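Putative alpha/beta hydrolase (Desulfitobacterium hafniense, PDB 4RPC) is probably a hydrolase of the alpha/beta fold, its physiological substrate not established. Local coordinates at residues Ala30-Phe38 with Leu169-Ile177; Val207-Tyr215 with Phe236-Val244. All blocks are in the same frame, centred on the assembly; numbering follows the deposited sequence.

Interaction 1. Residues Ala30-Phe38 with Leu169-Ile177; sequences AGFYWQTCF and LQPLIYEHI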
ATOM      1  N   ALA A  30       3.713   3.668   4.064  1.00 18.50           N
ATOM      2  CA  ALA A  30       4.594   4.363   4.991  1.00 18.73           C
ATOM      3  C   ALA A  30       4.084   5.769   5.294  1.00 19.70           C
ATOM      4  O   ALA A  30       3.806   6.542   4.408  1.00 19.16           O
ATOM      5  CB  ALA A  30       5.993   4.465   4.399  1.00 19.20           C
ATOM      6  N   GLY A  31       4.027   6.100   6.576  1.00 20.62           N
ATOM      7  CA  GLY A  31       3.560   7.392   7.049  1.00 21.22           C
ATOM      8  C   GLY A  31       2.067   7.524   7.201  1.00 21.71           C
ATOM      9  O   GLY A  31       1.627   8.538   7.719  1.00 24.39           O
ATOM     10  N   PHE A  32       1.291   6.555   6.736  1.00 20.56           N
ATOM     11  CA  PHE A  32      -0.187   6.654   6.725  1.00 22.01           C
ATOM     12  C   PHE A  32      -0.709   6.057   8.012  1.00 22.69           C
ATOM     13  O   PHE A  32       0.091   5.627   8.851  1.00 22.03           O
ATOM     14  CB  PHE A  32      -0.785   5.944   5.507  1.00 21.24           C
ATOM     15  CG  PHE A  32      -0.397   6.551   4.186  1.00 22.46           C
ATOM     16  CD1 PHE A  32       0.360   7.709   4.112  1.00 24.19           C
ATOM     17  CD2 PHE A  32      -0.897   6.016   2.997  1.00 23.67           C
ATOM     18  CE1 PHE A  32       0.625   8.307   2.876  1.00 25.80           C
ATOM     19  CE2 PHE A  32      -0.609   6.589   1.769  1.00 24.82           C
ATOM     20  CZ  PHE A  32       0.164   7.721   1.715  1.00 26.55           C
ATOM     21  N   TYR A  33      -2.028   6.020   8.169  1.00 23.65           N
ATOM     22  CA  TYR A  33      -2.643   5.469   9.341  1.00 26.08           C
ATOM     23  C   TYR A  33      -3.828   4.640   8.937  1.00 26.82           C
ATOM     24  O   TYR A  33      -4.590   5.050   8.106  1.00 29.74           O
ATOM     25  CB  TYR A  33      -3.101   6.615  10.252  1.00 28.78           C
ATOM     26  CG  TYR A  33      -3.561   6.193  11.622  1.00 31.13           C
ATOM     27  CD1 TYR A  33      -2.791   5.314  12.381  1.00 30.69           C
ATOM     28  CD2 TYR A  33      -4.734   6.711  12.194  1.00 32.89           C
ATOM     29  CE1 TYR A  33      -3.166   4.928  13.659  1.00 32.76           C
ATOM     30  CE2 TYR A  33      -5.125   6.333  13.475  1.00 36.02           C
ATOM     31  CZ  TYR A  33      -4.346   5.423  14.206  1.00 35.38           C
ATOM     32  OH  TYR A  33      -4.702   4.987  15.468  1.00 35.57           O
ATOM     33  N   TRP A  34      -3.999   3.489   9.549  1.00 28.26           N
ATOM     34  CA  TRP A  34      -5.039   2.549   9.177  1.00 29.20           C
ATOM     35  C   TRP A  34      -6.433   3.178   9.187  1.00 32.59           C
ATOM     36  O   TRP A  34      -7.216   2.889   8.303  1.00 34.68           O
ATOM     37  CB  TRP A  34      -5.033   1.341  10.104  1.00 31.05           C
ATOM     38  CG  TRP A  34      -5.639   1.608  11.468  1.00 35.13           C
ATOM     39  CD1 TRP A  34      -5.013   2.083  12.552  1.00 38.09           C
ATOM     40  CD2 TRP A  34      -7.012   1.398  11.852  1.00 38.55           C
ATOM     41  NE1 TRP A  34      -5.891   2.203  13.600  1.00 40.58           N
ATOM     42  CE2 TRP A  34      -7.129   1.771  13.194  1.00 40.46           C
ATOM     43  CE3 TRP A  34      -8.146   0.925  11.182  1.00 38.35           C
ATOM     44  CZ2 TRP A  34      -8.345   1.694  13.902  1.00 45.35           C
ATOM     45  CZ3 TRP A  34      -9.377   0.854  11.895  1.00 42.46           C
ATOM     46  CH2 TRP A  34      -9.452   1.237  13.233  1.00 42.72           C
ATOM     47  N   GLN A  35      -6.702   4.075  10.136  1.00 33.27           N
ATOM     48  CA  GLN A  35      -8.043   4.528  10.405  1.00 36.00           C
ATOM     49  C   GLN A  35      -8.421   5.656   9.527  1.00 36.58           C
ATOM     50  O   GLN A  35      -9.597   5.924   9.396  1.00 42.32           O
ATOM     51  CB  GLN A  35      -8.195   4.944  11.861  1.00 41.22           C
ATOM     52  CG  GLN A  35      -9.621   4.967  12.393  1.00 44.17           C
ATOM     53  CD  GLN A  35      -9.645   5.337  13.857  1.00 48.73           C
ATOM     54  OE1 GLN A  35      -8.825   6.119  14.320  1.00 52.92           O
ATOM     55  NE2 GLN A  35     -10.590   4.784  14.597  1.00 51.87           N
ATOM     56  N   THR A  36      -7.448   6.351   8.943  1.00 35.33           N
ATOM     57  CA  THR A  36      -7.764   7.456   8.037  1.00 36.54           C
ATOM     58  C   THR A  36      -7.562   7.123   6.584  1.00 33.13           C
ATOM     59  O   THR A  36      -8.075   7.762   5.704  1.00 33.90           O
ATOM     60  CB  THR A  36      -6.942   8.718   8.347  1.00 39.73           C
ATOM     61  OG1 THR A  36      -5.554   8.458   8.185  1.00 40.05           O
ATOM     62  CG2 THR A  36      -7.211   9.214   9.766  1.00 44.01           C
ATOM     63  N   CYS A  37      -6.735   6.140   6.336  1.00 27.91           N
ATOM     64  CA  CYS A  37      -6.441   5.700   4.991  1.00 26.18           C
ATOM     65  C   CYS A  37      -7.687   5.114   4.302  1.00 24.85           C
ATOM     66  O   CYS A  37      -7.946   5.397   3.154  1.00 23.43           O
ATOM     67  CB  CYS A  37      -5.364   4.606   5.107  1.00 26.60           C
ATOM     68  SG  CYS A  37      -4.466   4.475   3.598  1.00 30.24           S
ATOM     69  N   PHE A  38      -8.439   4.309   5.056  1.00 23.81           N
ATOM     70  CA  PHE A  38      -9.496   3.474   4.551  1.00 25.33           C
ATOM     71  C   PHE A  38     -10.896   3.719   5.093  1.00 25.36           C
ATOM     72  O   PHE A  38     -11.783   2.914   4.848  1.00 28.46           O
ATOM     73  CB  PHE A  38      -9.083   2.005   4.844  1.00 24.61           C
ATOM     74  CG  PHE A  38      -7.801   1.602   4.156  1.00 21.67           C
ATOM     75  CD1 PHE A  38      -7.718   1.682   2.767  1.00 21.45           C
ATOM     76  CD2 PHE A  38      -6.720   1.140   4.866  1.00 20.16           C
ATOM     77  CE1 PHE A  38      -6.565   1.318   2.098  1.00 20.59           C
ATOM     78  CE2 PHE A  38      -5.565   0.788   4.209  1.00 19.69           C
ATOM     79  CZ  PHE A  38      -5.485   0.888   2.817  1.00 19.43           C
ATOM     80  N   LEU A 169      -1.880  14.727  -0.205  1.00 29.84           N
ATOM     81  CA  LEU A 169      -1.157  13.798   0.648  1.00 28.93           C
ATOM     82  C   LEU A 169      -1.256  14.143   2.122  1.00 28.78           C
ATOM     83  O   LEU A 169      -1.236  13.278   2.977  1.00 27.27           O
ATOM     84  CB  LEU A 169       0.353  13.766   0.242  1.00 28.62           C
ATOM     85  CG  LEU A 169       0.682  13.095  -1.098  1.00 28.77           C
ATOM     86  CD1 LEU A 169       2.149  13.109  -1.471  1.00 28.12           C
ATOM     87  CD2 LEU A 169       0.166  11.661  -1.154  1.00 28.37           C
ATOM     88  N   GLN A 170      -1.332  15.420   2.431  1.00 30.65           N
ATOM     89  CA  GLN A 170      -1.332  15.832   3.813  1.00 32.07           C
ATOM     90  C   GLN A 170      -2.437  15.149   4.597  1.00 31.95           C
ATOM     91  O   GLN A 170      -2.207  14.760   5.731  1.00 34.86           O
ATOM     92  CB  GLN A 170      -1.423  17.355   3.912  1.00 34.52           C
ATOM     93  CG  GLN A 170      -1.170  17.881   5.305  1.00 37.37           C
ATOM     94  CD  GLN A 170      -1.408  19.383   5.441  1.00 39.25           C
ATOM     95  OE1 GLN A 170      -1.953  20.040   4.584  1.00 44.77           O
ATOM     96  NE2 GLN A 170      -1.000  19.905   6.526  1.00 40.78           N
ATOM     97  N   PRO A 171      -3.636  14.968   4.002  1.00 31.36           N
ATOM     98  CA  PRO A 171      -4.634  14.257   4.791  1.00 30.93           C
ATOM     99  C   PRO A 171      -4.322  12.779   5.086  1.00 30.26           C
ATOM    100  O   PRO A 171      -5.020  12.199   5.931  1.00 29.87           O
ATOM    101  CB  PRO A 171      -5.905  14.285   3.908  1.00 31.77           C
ATOM    102  CG  PRO A 171      -5.665  15.244   2.811  1.00 32.38           C
ATOM    103  CD  PRO A 171      -4.193  15.566   2.768  1.00 32.31           C
ATOM    104  N   LEU A 172      -3.390  12.150   4.339  1.00 28.15           N
ATOM    105  CA  LEU A 172      -3.061  10.762   4.557  1.00 28.62           C
ATOM    106  C   LEU A 172      -1.922  10.544   5.527  1.00 28.33           C
ATOM    107  O   LEU A 172      -1.724   9.441   5.980  1.00 29.76           O
ATOM    108  CB  LEU A 172      -2.663  10.064   3.244  1.00 27.86           C
ATOM    109  CG  LEU A 172      -3.795   9.961   2.233  1.00 28.02           C
ATOM    110  CD1 LEU A 172      -3.268   9.445   0.903  1.00 27.89           C
ATOM    111  CD2 LEU A 172      -4.874   9.054   2.791  1.00 28.08           C
ATOM    112  N   ILE A 173      -1.141  11.563   5.799  1.00 30.61           N
ATOM    113  CA  ILE A 173      -0.011  11.419   6.716  1.00 29.62           C
ATOM    114  C   ILE A 173      -0.528  11.330   8.138  1.00 29.40           C
ATOM    115  O   ILE A 173      -1.298  12.139   8.577  1.00 32.48           O
ATOM    116  CB  ILE A 173       0.920  12.606   6.637  1.00 30.02           C
ATOM    117  CG1 ILE A 173       1.393  12.850   5.206  1.00 31.40           C
ATOM    118  CG2 ILE A 173       2.070  12.392   7.600  1.00 29.44           C
ATOM    119  CD1 ILE A 173       2.128  11.679   4.551  1.00 31.69           C
ATOM    120  N   TYR A 174      -0.101  10.324   8.867  1.00 28.11           N
ATOM    121  CA  TYR A 174      -0.602  10.099  10.202  1.00 28.30           C
ATOM    122  C   TYR A 174      -0.111  11.264  11.034  1.00 29.30           C
ATOM    123  O   TYR A 174       1.077  11.581  11.079  1.00 28.45           O
ATOM    124  CB  TYR A 174      -0.140   8.721  10.753  1.00 27.39           C
ATOM    125  CG  TYR A 174      -0.468   8.430  12.209  1.00 26.83           C
ATOM    126  CD1 TYR A 174      -1.703   8.716  12.748  1.00 28.24           C
ATOM    127  CD2 TYR A 174       0.495   7.855  13.039  1.00 27.57           C
ATOM    128  CE1 TYR A 174      -1.973   8.478  14.089  1.00 29.01           C
ATOM    129  CE2 TYR A 174       0.247   7.609  14.367  1.00 27.00           C
ATOM    130  CZ  TYR A 174      -0.967   7.894  14.880  1.00 28.54           C
ATOM    131  OH  TYR A 174      -1.158   7.584  16.186  1.00 28.18           O
ATOM    132  N   GLU A 175      -1.035  11.918  11.706  1.00 30.71           N
ATOM    133  CA  GLU A 175      -0.673  13.169  12.347  1.00 33.23           C
ATOM    134  C   GLU A 175       0.263  12.971  13.555  1.00 30.67           C
ATOM    135  O   GLU A 175       0.944  13.894  13.930  1.00 30.53           O
ATOM    136  CB  GLU A 175      -1.926  13.991  12.671  1.00 36.34           C
ATOM    137  CG  GLU A 175      -2.760  13.423  13.772  1.00 40.80           C
ATOM    138  CD  GLU A 175      -3.973  14.300  14.086  1.00 46.58           C
ATOM    139  OE1 GLU A 175      -4.377  15.162  13.261  1.00 46.34           O
ATOM    140  OE2 GLU A 175      -4.526  14.109  15.185  1.00 55.80           O
ATOM    141  N   HIS A 176       0.333  11.768  14.112  1.00 29.24           N
ATOM    142  CA  HIS A 176       1.226  11.483  15.252  1.00 29.74           C
ATOM    143  C   HIS A 176       2.376  10.554  14.932  1.00 27.06           C
ATOM    144  O   HIS A 176       2.967   9.946  15.831  1.00 25.86           O
ATOM    145  CB  HIS A 176       0.437  10.912  16.415  1.00 31.85           C
ATOM    146  CG  HIS A 176      -0.574  11.858  16.960  1.00 34.98           C
ATOM    147  ND1 HIS A 176      -0.253  13.151  17.330  1.00 38.24           N
ATOM    148  CD2 HIS A 176      -1.897  11.709  17.197  1.00 36.05           C
ATOM    149  CE1 HIS A 176      -1.342  13.757  17.767  1.00 38.92           C
ATOM    150  NE2 HIS A 176      -2.350  12.900  17.697  1.00 38.33           N
ATOM    151  N   ILE A 177       2.687  10.434  13.643  1.00 25.90           N
ATOM    152  CA  ILE A 177       3.769   9.580  13.250  1.00 24.76           C
ATOM    153  C   ILE A 177       5.100  10.206  13.785  1.00 24.13           C
ATOM    154  O   ILE A 177       5.224  11.431  13.938  1.00 23.92           O
ATOM    155  CB  ILE A 177       3.797   9.336  11.750  1.00 24.08           C
ATOM    156  CG1 ILE A 177       4.790   8.227  11.377  1.00 23.44           C
ATOM    157  CG2 ILE A 177       4.177  10.582  11.008  1.00 24.89           C
ATOM    158  CD1 ILE A 177       4.335   6.838  11.780  1.00 24.22           C
TER
HETATM  159  O   HOH W   1      -3.698   7.483   6.243  1.00 36.40           O
HETATM  160  O   HOH W   2      -3.181   5.237  17.773  1.00 36.61           O
HETATM  161  O   HOH W   3      -4.070  10.399   8.552  1.00 39.10           O
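Tyr33 and Tyr174 lay their rings against each other in an offset stack, centroids 4.0 Å apart and planes only 16° from parallel. Tyr174 CE1 sits over the centre of the Tyr33 ring, and the closest carbons are Tyr33 CG and Tyr174 CD1 at 3.3 Å. Both side chains swing CG opposite the backbone N (chi1 -170° for Tyr33, 173° for Tyr174), which carries each ring out from its own backbone to where the two meet. On the opposite face of Tyr33, Trp34 CD1 lies near the rim, and the backbone N of His176 sits over the centre of the other face of Tyr174.

Next to the stack, Tyr174 N donates to Gly31 O at 2.7 Å in an almost straight bond. Beyond it the Phe32 ring packs on Leu172 and Ile173. Leu172 CB lies over one face of the ring, 3.9 Å from the centroid, while Ile173 CD1 comes in at the ring edge, 4.1 Å from Phe32 CE1. The Phe32 CA hydrogen also points at Leu172 O. That same carbonyl oxygen accepts a hydrogen bond from a water, which in turn accepts one from Tyr33 N and hydrogen-bonds to Thr36 OG1, so a single water ties both backbones together.

Further out, Gly31 N is hydrogen-bonded to His59 NE2, and Ile173 rests on Phe141 and Leu145 of helix 130-145. The contact thus joins the loop after strand 23-27 to the helical region between strands 112-119 and 204-210, where many alpha/beta hydrolases carry a cap; in relatives the former loop often supplies part of the oxyanion hole.

Interaction 2. Residues Val207-Tyr215 with Phe236-Val244; sequences VLIGGNEIY and FPNRGHAEV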
ATOM      1  N   VAL A 207      -3.347  -3.575 -11.252  1.00 26.86           N
ATOM      2  CA  VAL A 207      -2.560  -2.393 -10.929  1.00 26.61           C
ATOM      3  C   VAL A 207      -3.339  -1.081 -11.160  1.00 28.38           C
ATOM      4  O   VAL A 207      -3.817  -0.798 -12.295  1.00 27.89           O
ATOM      5  CB  VAL A 207      -1.332  -2.365 -11.837  1.00 28.25           C
ATOM      6  CG1 VAL A 207      -0.247  -1.429 -11.281  1.00 28.31           C
ATOM      7  CG2 VAL A 207      -0.771  -3.760 -11.995  1.00 28.80           C
ATOM      8  N   LEU A 208      -3.464  -0.275 -10.111  1.00 28.39           N
ATOM      9  CA  LEU A 208      -4.016   1.062 -10.236  1.00 30.36           C
ATOM     10  C   LEU A 208      -2.853   2.050 -10.449  1.00 32.58           C
ATOM     11  O   LEU A 208      -1.856   2.061  -9.714  1.00 33.38           O
ATOM     12  CB  LEU A 208      -4.864   1.453  -9.041  1.00 29.92           C
ATOM     13  CG  LEU A 208      -5.632   0.366  -8.313  1.00 30.33           C
ATOM     14  CD1 LEU A 208      -6.907   0.920  -7.704  1.00 31.10           C
ATOM     15  CD2 LEU A 208      -5.938  -0.898  -9.068  1.00 31.25           C
ATOM     16  N   ILE A 209      -2.994   2.855 -11.494  1.00 34.25           N
ATOM     17  CA  ILE A 209      -1.991   3.816 -11.911  1.00 34.74           C
ATOM     18  C   ILE A 209      -2.664   5.193 -12.081  1.00 34.26           C
ATOM     19  O   ILE A 209      -3.670   5.304 -12.761  1.00 32.73           O
ATOM     20  CB  ILE A 209      -1.371   3.389 -13.273  1.00 37.43           C
ATOM     21  CG1 ILE A 209      -0.683   2.011 -13.170  1.00 36.85           C
ATOM     22  CG2 ILE A 209      -0.394   4.460 -13.760  1.00 38.24           C
ATOM     23  CD1 ILE A 209      -0.235   1.417 -14.485  1.00 38.05           C
ATOM     24  N   GLY A 210      -2.109   6.211 -11.429  1.00 34.26           N
ATOM     25  CA  GLY A 210      -2.484   7.592 -11.664  1.00 35.51           C
ATOM     26  C   GLY A 210      -1.781   8.090 -12.912  1.00 37.66           C
ATOM     27  O   GLY A 210      -0.557   7.990 -13.022  1.00 40.70           O
ATOM     28  N   GLY A 211      -2.543   8.659 -13.835  1.00 37.20           N
ATOM     29  CA  GLY A 211      -1.987   9.175 -15.079  1.00 37.93           C
ATOM     30  C   GLY A 211      -0.935  10.264 -14.963  1.00 36.86           C
ATOM     31  O   GLY A 211      -0.196  10.495 -15.877  1.00 36.71           O
ATOM     32  N   ASN A 212      -0.896  10.990 -13.869  1.00 36.99           N
ATOM     33  CA  ASN A 212       0.164  11.992 -13.689  1.00 37.33           C
ATOM     34  C   ASN A 212       1.453  11.444 -13.127  1.00 37.60           C
ATOM     35  O   ASN A 212       2.460  12.158 -13.122  1.00 37.51           O
ATOM     36  CB  ASN A 212      -0.321  13.133 -12.797  1.00 36.57           C
ATOM     37  CG  ASN A 212      -1.357  13.980 -13.473  1.00 37.58           C
ATOM     38  OD1 ASN A 212      -1.568  13.857 -14.690  1.00 39.22           O
ATOM     39  ND2 ASN A 212      -1.999  14.857 -12.705  1.00 36.77           N
ATOM     40  N   GLU A 213       1.418  10.209 -12.608  1.00 42.52           N
ATOM     41  CA  GLU A 213       2.654   9.536 -12.161  1.00 43.96           C
ATOM     42  C   GLU A 213       3.521   9.280 -13.362  1.00 45.05           C
ATOM     43  O   GLU A 213       3.246   8.412 -14.187  1.00 46.59           O
ATOM     44  CB  GLU A 213       2.401   8.224 -11.426  1.00 45.76           C
ATOM     45  CG  GLU A 213       1.627   8.383 -10.121  1.00 48.20           C
ATOM     46  CD  GLU A 213       1.485   7.070  -9.345  1.00 54.66           C
ATOM     47  OE1 GLU A 213       0.525   6.282  -9.615  1.00 54.73           O
ATOM     48  OE2 GLU A 213       2.348   6.829  -8.442  1.00 63.02           O
ATOM     49  N   ILE A 214       4.598  10.032 -13.435  1.00 45.31           N
ATOM     50  CA  ILE A 214       5.533   9.961 -14.562  1.00 46.66           C
ATOM     51  C   ILE A 214       6.040   8.543 -14.844  1.00 44.73           C
ATOM     52  O   ILE A 214       6.168   8.162 -15.980  1.00 45.34           O
ATOM     53  CB  ILE A 214       6.658  10.991 -14.348  1.00 48.85           C
ATOM     54  CG1 ILE A 214       6.005  12.398 -14.341  1.00 50.61           C
ATOM     55  CG2 ILE A 214       7.780  10.833 -15.391  1.00 50.62           C
ATOM     56  CD1 ILE A 214       6.969  13.571 -14.374  1.00 54.17           C
ATOM     57  N   TYR A 215       6.249   7.735 -13.825  1.00 44.41           N
ATOM     58  CA  TYR A 215       6.745   6.380 -14.045  1.00 46.57           C
ATOM     59  C   TYR A 215       5.756   5.374 -13.520  1.00 46.23           C
ATOM     60  O   TYR A 215       6.138   4.268 -13.136  1.00 49.33           O
ATOM     61  CB  TYR A 215       8.127   6.202 -13.381  1.00 47.98           C
ATOM     62  CG  TYR A 215       9.095   7.274 -13.813  1.00 50.53           C
ATOM     63  CD1 TYR A 215       9.522   7.355 -15.149  1.00 54.47           C
ATOM     64  CD2 TYR A 215       9.555   8.242 -12.905  1.00 52.18           C
ATOM     65  CE1 TYR A 215      10.404   8.350 -15.571  1.00 57.47           C
ATOM     66  CE2 TYR A 215      10.433   9.239 -13.308  1.00 54.76           C
ATOM     67  CZ  TYR A 215      10.862   9.293 -14.640  1.00 58.36           C
ATOM     68  OH  TYR A 215      11.720  10.304 -15.056  1.00 60.32           O
ATOM     69  N   PHE A 236      -6.118   6.017 -13.963  1.00 39.01           N
ATOM     70  CA  PHE A 236      -6.984   7.107 -13.488  1.00 38.35           C
ATOM     71  C   PHE A 236      -6.357   8.396 -13.953  1.00 38.56           C
ATOM     72  O   PHE A 236      -5.205   8.694 -13.568  1.00 35.36           O
ATOM     73  CB  PHE A 236      -7.121   7.052 -11.964  1.00 37.74           C
ATOM     74  CG  PHE A 236      -7.801   5.815 -11.476  1.00 36.91           C
ATOM     75  CD1 PHE A 236      -9.179   5.764 -11.391  1.00 39.82           C
ATOM     76  CD2 PHE A 236      -7.069   4.691 -11.127  1.00 38.54           C
ATOM     77  CE1 PHE A 236      -9.839   4.606 -10.942  1.00 40.17           C
ATOM     78  CE2 PHE A 236      -7.710   3.530 -10.670  1.00 38.13           C
ATOM     79  CZ  PHE A 236      -9.096   3.489 -10.587  1.00 38.54           C
ATOM     80  N   PRO A 237      -7.051   9.136 -14.846  1.00 39.79           N
ATOM     81  CA  PRO A 237      -6.400  10.266 -15.509  1.00 40.40           C
ATOM     82  C   PRO A 237      -6.284  11.438 -14.559  1.00 39.43           C
ATOM     83  O   PRO A 237      -7.106  11.561 -13.624  1.00 37.50           O
ATOM     84  CB  PRO A 237      -7.361  10.624 -16.650  1.00 44.94           C
ATOM     85  CG  PRO A 237      -8.716  10.137 -16.192  1.00 44.82           C
ATOM     86  CD  PRO A 237      -8.492   9.053 -15.157  1.00 41.78           C
ATOM     87  N   ASN A 238      -5.276  12.275 -14.806  1.00 39.27           N
ATOM     88  CA  ASN A 238      -4.967  13.454 -14.003  1.00 39.22           C
ATOM     89  C   ASN A 238      -4.900  13.153 -12.544  1.00 36.28           C
ATOM     90  O   ASN A 238      -5.306  14.003 -11.736  1.00 35.48           O
ATOM     91  CB  ASN A 238      -5.992  14.552 -14.180  1.00 41.53           C
ATOM     92  CG  ASN A 238      -6.035  15.030 -15.547  1.00 44.67           C
ATOM     93  OD1 ASN A 238      -4.997  15.370 -16.079  1.00 47.03           O
ATOM     94  ND2 ASN A 238      -7.213  15.018 -16.173  1.00 46.35           N
ATOM     95  N   ARG A 239      -4.384  11.969 -12.212  1.00 34.39           N
ATOM     96  CA  ARG A 239      -4.248  11.578 -10.813  1.00 32.75           C
ATOM     97  C   ARG A 239      -2.777  11.226 -10.513  1.00 31.62           C
ATOM     98  O   ARG A 239      -2.090  10.615 -11.329  1.00 30.68           O
ATOM     99  CB  ARG A 239      -5.208  10.434 -10.449  1.00 31.80           C
ATOM    100  CG  ARG A 239      -6.714  10.751 -10.581  1.00 33.07           C
ATOM    101  CD  ARG A 239      -7.109  11.854  -9.606  1.00 34.08           C
ATOM    102  NE  ARG A 239      -8.527  12.188  -9.682  1.00 35.25           N
ATOM    103  CZ  ARG A 239      -9.039  13.141 -10.451  1.00 37.63           C
ATOM    104  NH1 ARG A 239      -8.268  13.920 -11.216  1.00 38.78           N
ATOM    105  NH2 ARG A 239     -10.342  13.345 -10.433  1.00 38.35           N
ATOM    106  N   GLY A 240      -2.297  11.689  -9.357  1.00 30.59           N
ATOM    107  CA  GLY A 240      -0.966  11.320  -8.887  1.00 29.52           C
ATOM    108  C   GLY A 240      -0.939  10.216  -7.845  1.00 27.02           C
ATOM    109  O   GLY A 240      -1.926   9.544  -7.579  1.00 25.43           O
ATOM    110  N   HIS A 241       0.221  10.036  -7.245  1.00 26.61           N
ATOM    111  CA  HIS A 241       0.447   8.955  -6.290  1.00 26.52           C
ATOM    112  C   HIS A 241      -0.541   9.040  -5.152  1.00 24.85           C
ATOM    113  O   HIS A 241      -0.611  10.042  -4.451  1.00 24.04           O
ATOM    114  CB  HIS A 241       1.864   9.073  -5.729  1.00 29.30           C
ATOM    115  CG  HIS A 241       2.291   7.932  -4.859  1.00 30.28           C
ATOM    116  ND1 HIS A 241       2.778   6.756  -5.368  1.00 31.05           N
ATOM    117  CD2 HIS A 241       2.364   7.816  -3.512  1.00 32.17           C
ATOM    118  CE1 HIS A 241       3.145   5.960  -4.379  1.00 32.11           C
ATOM    119  NE2 HIS A 241       2.898   6.582  -3.243  1.00 32.95           N
ATOM    120  N   ALA A 242      -1.342   7.994  -5.007  1.00 24.41           N
ATOM    121  CA  ALA A 242      -2.366   7.915  -3.953  1.00 24.46           C
ATOM    122  C   ALA A 242      -3.476   8.982  -4.010  1.00 25.64           C
ATOM    123  O   ALA A 242      -4.195   9.131  -3.036  1.00 25.87           O
ATOM    124  CB  ALA A 242      -1.670   7.944  -2.582  1.00 24.50           C
ATOM    125  N   GLU A 243      -3.619   9.725  -5.128  1.00 26.80           N
ATOM    126  CA  GLU A 243      -4.661  10.773  -5.256  1.00 28.71           C
ATOM    127  C   GLU A 243      -6.115  10.183  -5.268  1.00 28.64           C
ATOM    128  O   GLU A 243      -7.046  10.735  -4.616  1.00 28.58           O
ATOM    129  CB  GLU A 243      -4.428  11.617  -6.519  1.00 30.85           C
ATOM    130  CG  GLU A 243      -5.336  12.824  -6.596  1.00 33.34           C
ATOM    131  CD  GLU A 243      -4.893  13.894  -7.581  1.00 36.45           C
ATOM    132  OE1 GLU A 243      -3.923  13.677  -8.379  1.00 36.34           O
ATOM    133  OE2 GLU A 243      -5.571  14.985  -7.579  1.00 40.06           O
ATOM    134  N   VAL A 244      -6.292   9.064  -5.951  1.00 27.47           N
ATOM    135  CA  VAL A 244      -7.583   8.395  -5.950  1.00 28.86           C
ATOM    136  C   VAL A 244      -7.953   7.961  -4.535  1.00 28.67           C
ATOM    137  O   VAL A 244      -9.097   8.074  -4.114  1.00 28.52           O
ATOM    138  CB  VAL A 244      -7.594   7.149  -6.863  1.00 29.92           C
ATOM    139  CG1 VAL A 244      -8.993   6.539  -6.877  1.00 31.38           C
ATOM    140  CG2 VAL A 244      -7.252   7.508  -8.312  1.00 30.98           C
TER
HETATM  141  O   HOH W   4      -2.330  15.326  -9.615  1.00 33.89           O
HETATM  142  O   HOH W   5      -0.914   5.694  -6.525  1.00 35.99           O
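Gly211 N gives the shortest bond across this contact, 2.7 Å and nearly straight to Phe236 O. Phe236 N answers with a bond to Ile209 O at 2.8 Å, so Phe236 clasps the strand end through both its backbone polar atoms, in parallel register. Where the chains leave the sheet, Asn212 N reaches Arg239 O at 2.8 Å, from above the carbonyl plane. A CB on Gly210 would run into that oxygen; the bare CA lets the backbones come this close. Leu208 CB packs at the edge of the Phe236 ring.

The turn from Gly210 to Glu213 brings the carboxylate back to the strand: Glu213 OE1 accepts from Gly210 N through its anti lone pair at 3.2 Å. The other oxygen, Glu213 OE2, receives His241 ND1 at 3.1 Å, lying in the imidazole plane although the nitrogen comes from above the carboxylate plane. His241 CG stands anti to the backbone N (chi1 -173°), bringing ND1 to that oxygen. Replacing Glu213 by an alanine would probably leave His241 ND1 without its acceptor and the imidazole freer to turn. The ring's NE2 makes a weak hydrogen bond with Ser96 OG, consistent with the charge relay of a Ser-His-Glu triad.

Overall arrangement
The two contacts follow one another in series: both segments of interaction 1 precede those of interaction 2, and their centres lie 19 Å apart. Interaction 1, between two connecting regions of the chain, lies outside the strands themselves, whereas interaction 2 is built on the last two, 204-210 and 232-236, neighbours at one border of the mixed sheet. They meet where Leu169 CD2 packs 3.8 Å from His241 O, with Leu172 touching Ala242. The end of helix 165-169 and the loop after it therefore touch the loop carrying the presumed triad histidine, and Phe32 lies near that triad without touching it, so both contacts probably border one active-site region.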